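Local coordinates for protein beta-L-arabinobiosidase (Bacteroides thetaiotaomicron, PDB 5MQR) that probably hydrolyses glycosidic bonds of plant pectin as a multidomain gut-bacterial glycosidase with a sialidase-like beta-propeller, at residues W312-V324 and R373-L387. Numbering follows the deposited sequence.
Sequences WGQRLSDGTYATV and RGIQEGNGVPADGDL
Trp312 lies flat on the backbone of Gly374 in a contact between the inner hairpin of one four-stranded propeller blade, 312-324, and the loop 373-387 that runs into strand 387-393, at the edge of the large mixed sheet, a worked example of a loop held by one ring, one direct hydroxyl bond and separate bridging waters. Gly374 CA sits over the six-membered ring as a CH-pi contact, 3.7 Å from its centroid, and Gly374 N stands 3.2 Å above the ring plane. A CB on Gly374 would collide with Trp312 NE1. The Arg373 chain crosses the indole at about a right angle, its CD above the benzo rim, 3.9 Å from Trp312 CZ3; its guanidinium, turned 58° from the ring, reaches Gln244. Within the ring plane, Trp312 NE1 donates to a lone pair of Gln314 OE1 at 2.8 Å, and Gln314 NE2 donates to Arg315 O, holding the amide at both ends; a water joins OE1 to Ile375 N. Leu387 has CG anti to its N (chi1 169°), which sets CD1 3.1 Å from Gln314 OE1 and CD2 among Leu316, Ala322 and Val324. At the hairpin turn Ser317 OG donates to a lone pair of Gly385 O at 2.6 Å, and another water bridges that oxygen to Ser317 N. Replacing Trp312 with a leucine would probably uncover the Gly374 backbone and leave Gln314 OE1 without its indole donor, its amide held less firmly. The indole face and Leu387 thus supply most of the contact, while the indole N-H positions an oxygen that water links to the loop.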
loop_
_atom_site.group_PDB
_atom_site.type_symbol
_atom_site.label_atom_id
_atom_site.label_comp_id
_atom_site.label_asym_id
_atom_site.label_seq_id
_atom_site.Cartn_x
_atom_site.Cartn_y
_atom_site.Cartn_z
ATOM N N TRP A 312 24.564 -0.541 0.419
ATOM C CA TRP A 312 24.183 -1.918 0.578
ATOM C C TRP A 312 22.935 -2.171 -0.227
ATOM O O TRP A 312 21.951 -1.461 -0.069
ATOM C CB TRP A 312 23.847 -2.192 2.030
ATOM C CG TRP A 312 23.245 -3.535 2.234
ATOM C CD1 TRP A 312 21.945 -3.813 2.501
ATOM C CD2 TRP A 312 23.916 -4.785 2.132
ATOM N NE1 TRP A 312 21.764 -5.155 2.609
ATOM C CE2 TRP A 312 22.959 -5.785 2.383
ATOM C CE3 TRP A 312 25.242 -5.161 1.871
ATOM C CZ2 TRP A 312 23.284 -7.160 2.380
ATOM C CZ3 TRP A 312 25.566 -6.514 1.874
ATOM C CH2 TRP A 312 24.589 -7.500 2.141
ATOM N N GLY A 313 22.964 -3.201 -1.042
ATOM C CA GLY A 313 21.793 -3.628 -1.797
ATOM C C GLY A 313 21.492 -5.096 -1.543
ATOM O O GLY A 313 22.400 -5.895 -1.430
ATOM N N GLN A 314 20.217 -5.446 -1.485
ATOM C CA GLN A 314 19.814 -6.836 -1.370
ATOM C C GLN A 314 18.415 -7.080 -1.893
ATOM O O GLN A 314 17.604 -6.158 -1.983
ATOM C CB GLN A 314 19.883 -7.312 0.086
ATOM C CG GLN A 314 18.848 -6.724 1.047
ATOM C CD GLN A 314 18.955 -7.358 2.436
ATOM O OE1 GLN A 314 19.782 -6.961 3.274
ATOM N NE2 GLN A 314 18.136 -8.375 2.671
ATOM N N ARG A 315 18.162 -8.350 -2.203
ATOM C CA ARG A 315 16.829 -8.882 -2.334
ATOM C C ARG A 315 16.136 -9.028 -0.952
ATOM O O ARG A 315 16.760 -9.408 0.023
ATOM C CB ARG A 315 16.865 -10.237 -3.067
ATOM C CG ARG A 315 15.504 -10.561 -3.659
ATOM C CD ARG A 315 15.416 -11.839 -4.477
ATOM N NE ARG A 315 14.292 -11.669 -5.406
ATOM C CZ ARG A 315 13.968 -12.486 -6.407
ATOM N NH1 ARG A 315 14.668 -13.596 -6.646
ATOM N NH2 ARG A 315 12.928 -12.177 -7.181
ATOM N N LEU A 316 14.854 -8.710 -0.890
ATOM C CA LEU A 316 14.063 -8.808 0.332
ATOM C C LEU A 316 13.245 -10.102 0.327
ATOM O O LEU A 316 13.202 -10.816 -0.690
ATOM C CB LEU A 316 13.147 -7.586 0.469
ATOM C CG LEU A 316 13.875 -6.237 0.382
ATOM C CD1 LEU A 316 12.895 -5.080 0.292
ATOM C CD2 LEU A 316 14.792 -6.048 1.569
ATOM N N SER A 317 12.612 -10.406 1.466
ATOM C CA SER A 317 11.861 -11.659 1.616
ATOM C C SER A 317 10.580 -11.674 0.769
ATOM O O SER A 317 10.041 -12.734 0.521
ATOM C CB SER A 317 11.514 -11.950 3.087
ATOM O OG SER A 317 10.502 -11.098 3.583
ATOM N N ASP A 318 10.090 -10.506 0.355
ATOM C CA ASP A 318 8.924 -10.425 -0.544
ATOM C C ASP A 318 9.288 -10.475 -2.033
ATOM O O ASP A 318 8.436 -10.262 -2.859
ATOM C CB ASP A 318 8.079 -9.169 -0.232
ATOM C CG ASP A 318 8.794 -7.850 -0.569
ATOM O OD1 ASP A 318 9.954 -7.882 -1.057
ATOM O OD2 ASP A 318 8.182 -6.768 -0.356
ATOM N N GLY A 319 10.545 -10.728 -2.379
ATOM C CA GLY A 319 10.960 -10.816 -3.782
ATOM C C GLY A 319 11.382 -9.486 -4.413
ATOM O O GLY A 319 11.914 -9.480 -5.525
ATOM N N THR A 320 11.184 -8.371 -3.718
ATOM C CA THR A 320 11.612 -7.071 -4.218
ATOM C C THR A 320 13.032 -6.756 -3.716
ATOM O O THR A 320 13.692 -7.613 -3.133
ATOM C CB THR A 320 10.606 -5.967 -3.852
ATOM O OG1 THR A 320 10.634 -5.708 -2.445
ATOM C CG2 THR A 320 9.196 -6.361 -4.299
ATOM N N TYR A 321 13.511 -5.550 -4.010
ATOM C CA TYR A 321 14.873 -5.179 -3.757
ATOM C C TYR A 321 14.922 -3.829 -3.027
ATOM O O TYR A 321 13.978 -3.034 -3.117
ATOM C CB TYR A 321 15.623 -5.150 -5.085
ATOM C CG TYR A 321 15.749 -6.528 -5.732
ATOM C CD1 TYR A 321 14.727 -7.050 -6.538
ATOM C CD2 TYR A 321 16.880 -7.292 -5.550
ATOM C CE1 TYR A 321 14.843 -8.303 -7.146
ATOM C CE2 TYR A 321 17.003 -8.536 -6.137
ATOM C CZ TYR A 321 15.974 -9.038 -6.937
ATOM O OH TYR A 321 16.119 -10.273 -7.508
ATOM N N ALA A 322 16.008 -3.616 -2.282
ATOM C CA ALA A 322 16.246 -2.390 -1.540
ATOM C C ALA A 322 17.741 -2.059 -1.492
ATOM O O ALA A 322 18.593 -2.952 -1.411
ATOM C CB ALA A 322 15.696 -2.484 -0.125
ATOM N N THR A 323 18.037 -0.758 -1.548
ATOM C CA THR A 323 19.378 -0.243 -1.277
ATOM C C THR A 323 19.306 0.630 -0.040
ATOM O O THR A 323 18.307 1.313 0.163
ATOM C CB THR A 323 19.946 0.555 -2.456
ATOM O OG1 THR A 323 18.896 1.328 -3.054
ATOM C CG2 THR A 323 20.508 -0.366 -3.466
ATOM N N VAL A 324 20.344 0.567 0.793
ATOM C CA VAL A 324 20.473 1.390 1.997
ATOM C C VAL A 324 21.825 2.075 1.928
ATOM O O VAL A 324 22.834 1.442 1.642
ATOM C CB VAL A 324 20.326 0.541 3.275
ATOM C CG1 VAL A 324 20.472 1.389 4.530
ATOM C CG2 VAL A 324 18.951 -0.136 3.265
ATOM N N ARG A 373 25.689 -2.417 5.962
ATOM C CA ARG A 373 26.025 -3.735 5.510
ATOM C C ARG A 373 25.008 -4.673 6.129
ATOM O O ARG A 373 24.666 -4.554 7.314
ATOM C CB ARG A 373 27.451 -4.016 5.976
ATOM C CG ARG A 373 28.010 -5.353 5.650
ATOM C CD ARG A 373 28.465 -5.529 4.215
ATOM N NE ARG A 373 28.906 -6.924 4.069
ATOM C CZ ARG A 373 29.460 -7.447 2.987
ATOM N NH1 ARG A 373 29.675 -6.706 1.903
ATOM N NH2 ARG A 373 29.806 -8.723 2.987
ATOM N N GLY A 374 24.506 -5.593 5.315
ATOM C CA GLY A 374 23.442 -6.506 5.698
ATOM C C GLY A 374 23.971 -7.919 5.527
ATOM O O GLY A 374 25.183 -8.140 5.476
ATOM N N ILE A 375 23.052 -8.862 5.389
ATOM C CA ILE A 375 23.380 -10.257 5.311
ATOM C C ILE A 375 23.522 -10.674 3.845
ATOM O O ILE A 375 22.602 -10.480 3.047
ATOM C CB ILE A 375 22.271 -11.091 5.995
ATOM C CG1 ILE A 375 22.136 -10.649 7.470
ATOM C CG2 ILE A 375 22.517 -12.608 5.836
ATOM C CD1 ILE A 375 20.839 -11.061 8.127
ATOM N N GLN A 376 24.684 -11.237 3.507
ATOM C CA GLN A 376 24.905 -11.793 2.197
ATOM C C GLN A 376 23.928 -12.916 1.866
ATOM O O GLN A 376 23.443 -13.622 2.761
ATOM C CB GLN A 376 26.301 -12.389 2.096
ATOM C CG GLN A 376 27.375 -11.350 1.962
ATOM C CD GLN A 376 28.678 -11.983 1.599
ATOM O OE1 GLN A 376 28.901 -12.327 0.458
ATOM N NE2 GLN A 376 29.536 -12.145 2.563
ATOM N N GLU A 377 23.659 -13.086 0.583
ATOM C CA GLU A 377 22.835 -14.198 0.129
ATOM C C GLU A 377 23.507 -15.500 0.518
ATOM O O GLU A 377 24.704 -15.693 0.236
ATOM C CB GLU A 377 22.655 -14.167 -1.399
ATOM C CG GLU A 377 21.854 -12.973 -1.862
ATOM C CD GLU A 377 21.559 -12.948 -3.343
ATOM O OE1 GLU A 377 22.185 -13.722 -4.125
ATOM O OE2 GLU A 377 20.695 -12.120 -3.704
ATOM N N GLY A 378 22.738 -16.383 1.143
ATOM C CA GLY A 378 23.245 -17.662 1.629
ATOM C C GLY A 378 23.691 -17.651 3.088
ATOM O O GLY A 378 23.914 -18.728 3.657
ATOM N N ASN A 379 23.799 -16.463 3.701
ATOM C CA ASN A 379 24.207 -16.351 5.093
ATOM C C ASN A 379 23.045 -16.092 6.048
ATOM O O ASN A 379 23.249 -15.512 7.104
ATOM C CB ASN A 379 25.282 -15.260 5.237
ATOM C CG ASN A 379 26.638 -15.697 4.699
ATOM O OD1 ASN A 379 26.850 -16.851 4.358
ATOM N ND2 ASN A 379 27.561 -14.749 4.617
ATOM N N GLY A 380 21.842 -16.509 5.655
ATOM C CA GLY A 380 20.685 -16.573 6.528
ATOM C C GLY A 380 19.592 -15.578 6.240
ATOM O O GLY A 380 19.851 -14.469 5.780
ATOM N N VAL A 381 18.368 -15.975 6.551
ATOM C CA VAL A 381 17.189 -15.124 6.400
ATOM C C VAL A 381 16.543 -14.960 7.771
ATOM O O VAL A 381 16.022 -15.921 8.325
ATOM C CB VAL A 381 16.154 -15.755 5.434
ATOM C CG1 VAL A 381 14.872 -14.935 5.391
ATOM C CG2 VAL A 381 16.764 -15.947 4.036
ATOM N N PRO A 382 16.568 -13.746 8.324
ATOM C CA PRO A 382 15.959 -13.616 9.631
ATOM C C PRO A 382 14.482 -14.004 9.614
ATOM O O PRO A 382 13.754 -13.644 8.681
ATOM C CB PRO A 382 16.154 -12.140 9.959
ATOM C CG PRO A 382 17.399 -11.784 9.237
ATOM C CD PRO A 382 17.284 -12.521 7.934
ATOM N N ALA A 383 14.071 -14.713 10.662
ATOM C CA ALA A 383 12.750 -15.361 10.768
ATOM C C ALA A 383 11.583 -14.400 10.640
ATOM O O ALA A 383 10.552 -14.793 10.140
ATOM C CB ALA A 383 12.627 -16.156 12.083
ATOM N N ASP A 384 11.737 -13.150 11.074
ATOM C CA ASP A 384 10.643 -12.165 10.965
ATOM C C ASP A 384 10.384 -11.666 9.514
ATOM O O ASP A 384 9.423 -10.946 9.262
ATOM C CB ASP A 384 10.882 -10.991 11.924
ATOM C CG ASP A 384 12.133 -10.144 11.568
ATOM O OD1 ASP A 384 12.726 -10.298 10.477
ATOM O OD2 ASP A 384 12.523 -9.297 12.398
ATOM N N GLY A 385 11.266 -12.038 8.578
ATOM C CA GLY A 385 11.123 -11.689 7.167
ATOM C C GLY A 385 11.580 -10.275 6.830
ATOM O O GLY A 385 11.560 -9.875 5.649
ATOM N N ASP A 386 12.021 -9.526 7.830
ATOM C CA ASP A 386 12.278 -8.114 7.656
ATOM C C ASP A 386 13.732 -7.876 7.239
ATOM O O ASP A 386 14.549 -8.818 7.190
ATOM C CB ASP A 386 11.946 -7.350 8.953
ATOM C CG ASP A 386 10.465 -7.410 9.316
ATOM O OD1 ASP A 386 9.599 -7.436 8.432
ATOM O OD2 ASP A 386 10.152 -7.402 10.511
ATOM N N LEU A 387 14.023 -6.607 6.944
ATOM C CA LEU A 387 15.328 -6.145 6.482
ATOM C C LEU A 387 16.121 -5.588 7.654
ATOM O O LEU A 387 15.695 -4.592 8.266
ATOM C CB LEU A 387 15.169 -5.047 5.434
ATOM C CG LEU A 387 16.411 -4.249 4.999
ATOM C CD1 LEU A 387 17.462 -5.162 4.412
ATOM C CD2 LEU A 387 16.020 -3.198 3.978
HETATM O O HOH W 1 20.266 -7.906 5.640
HETATM O O HOH W 2 20.148 -10.470 -1.640
HETATM O O HOH W 3 13.540 -9.149 3.853
#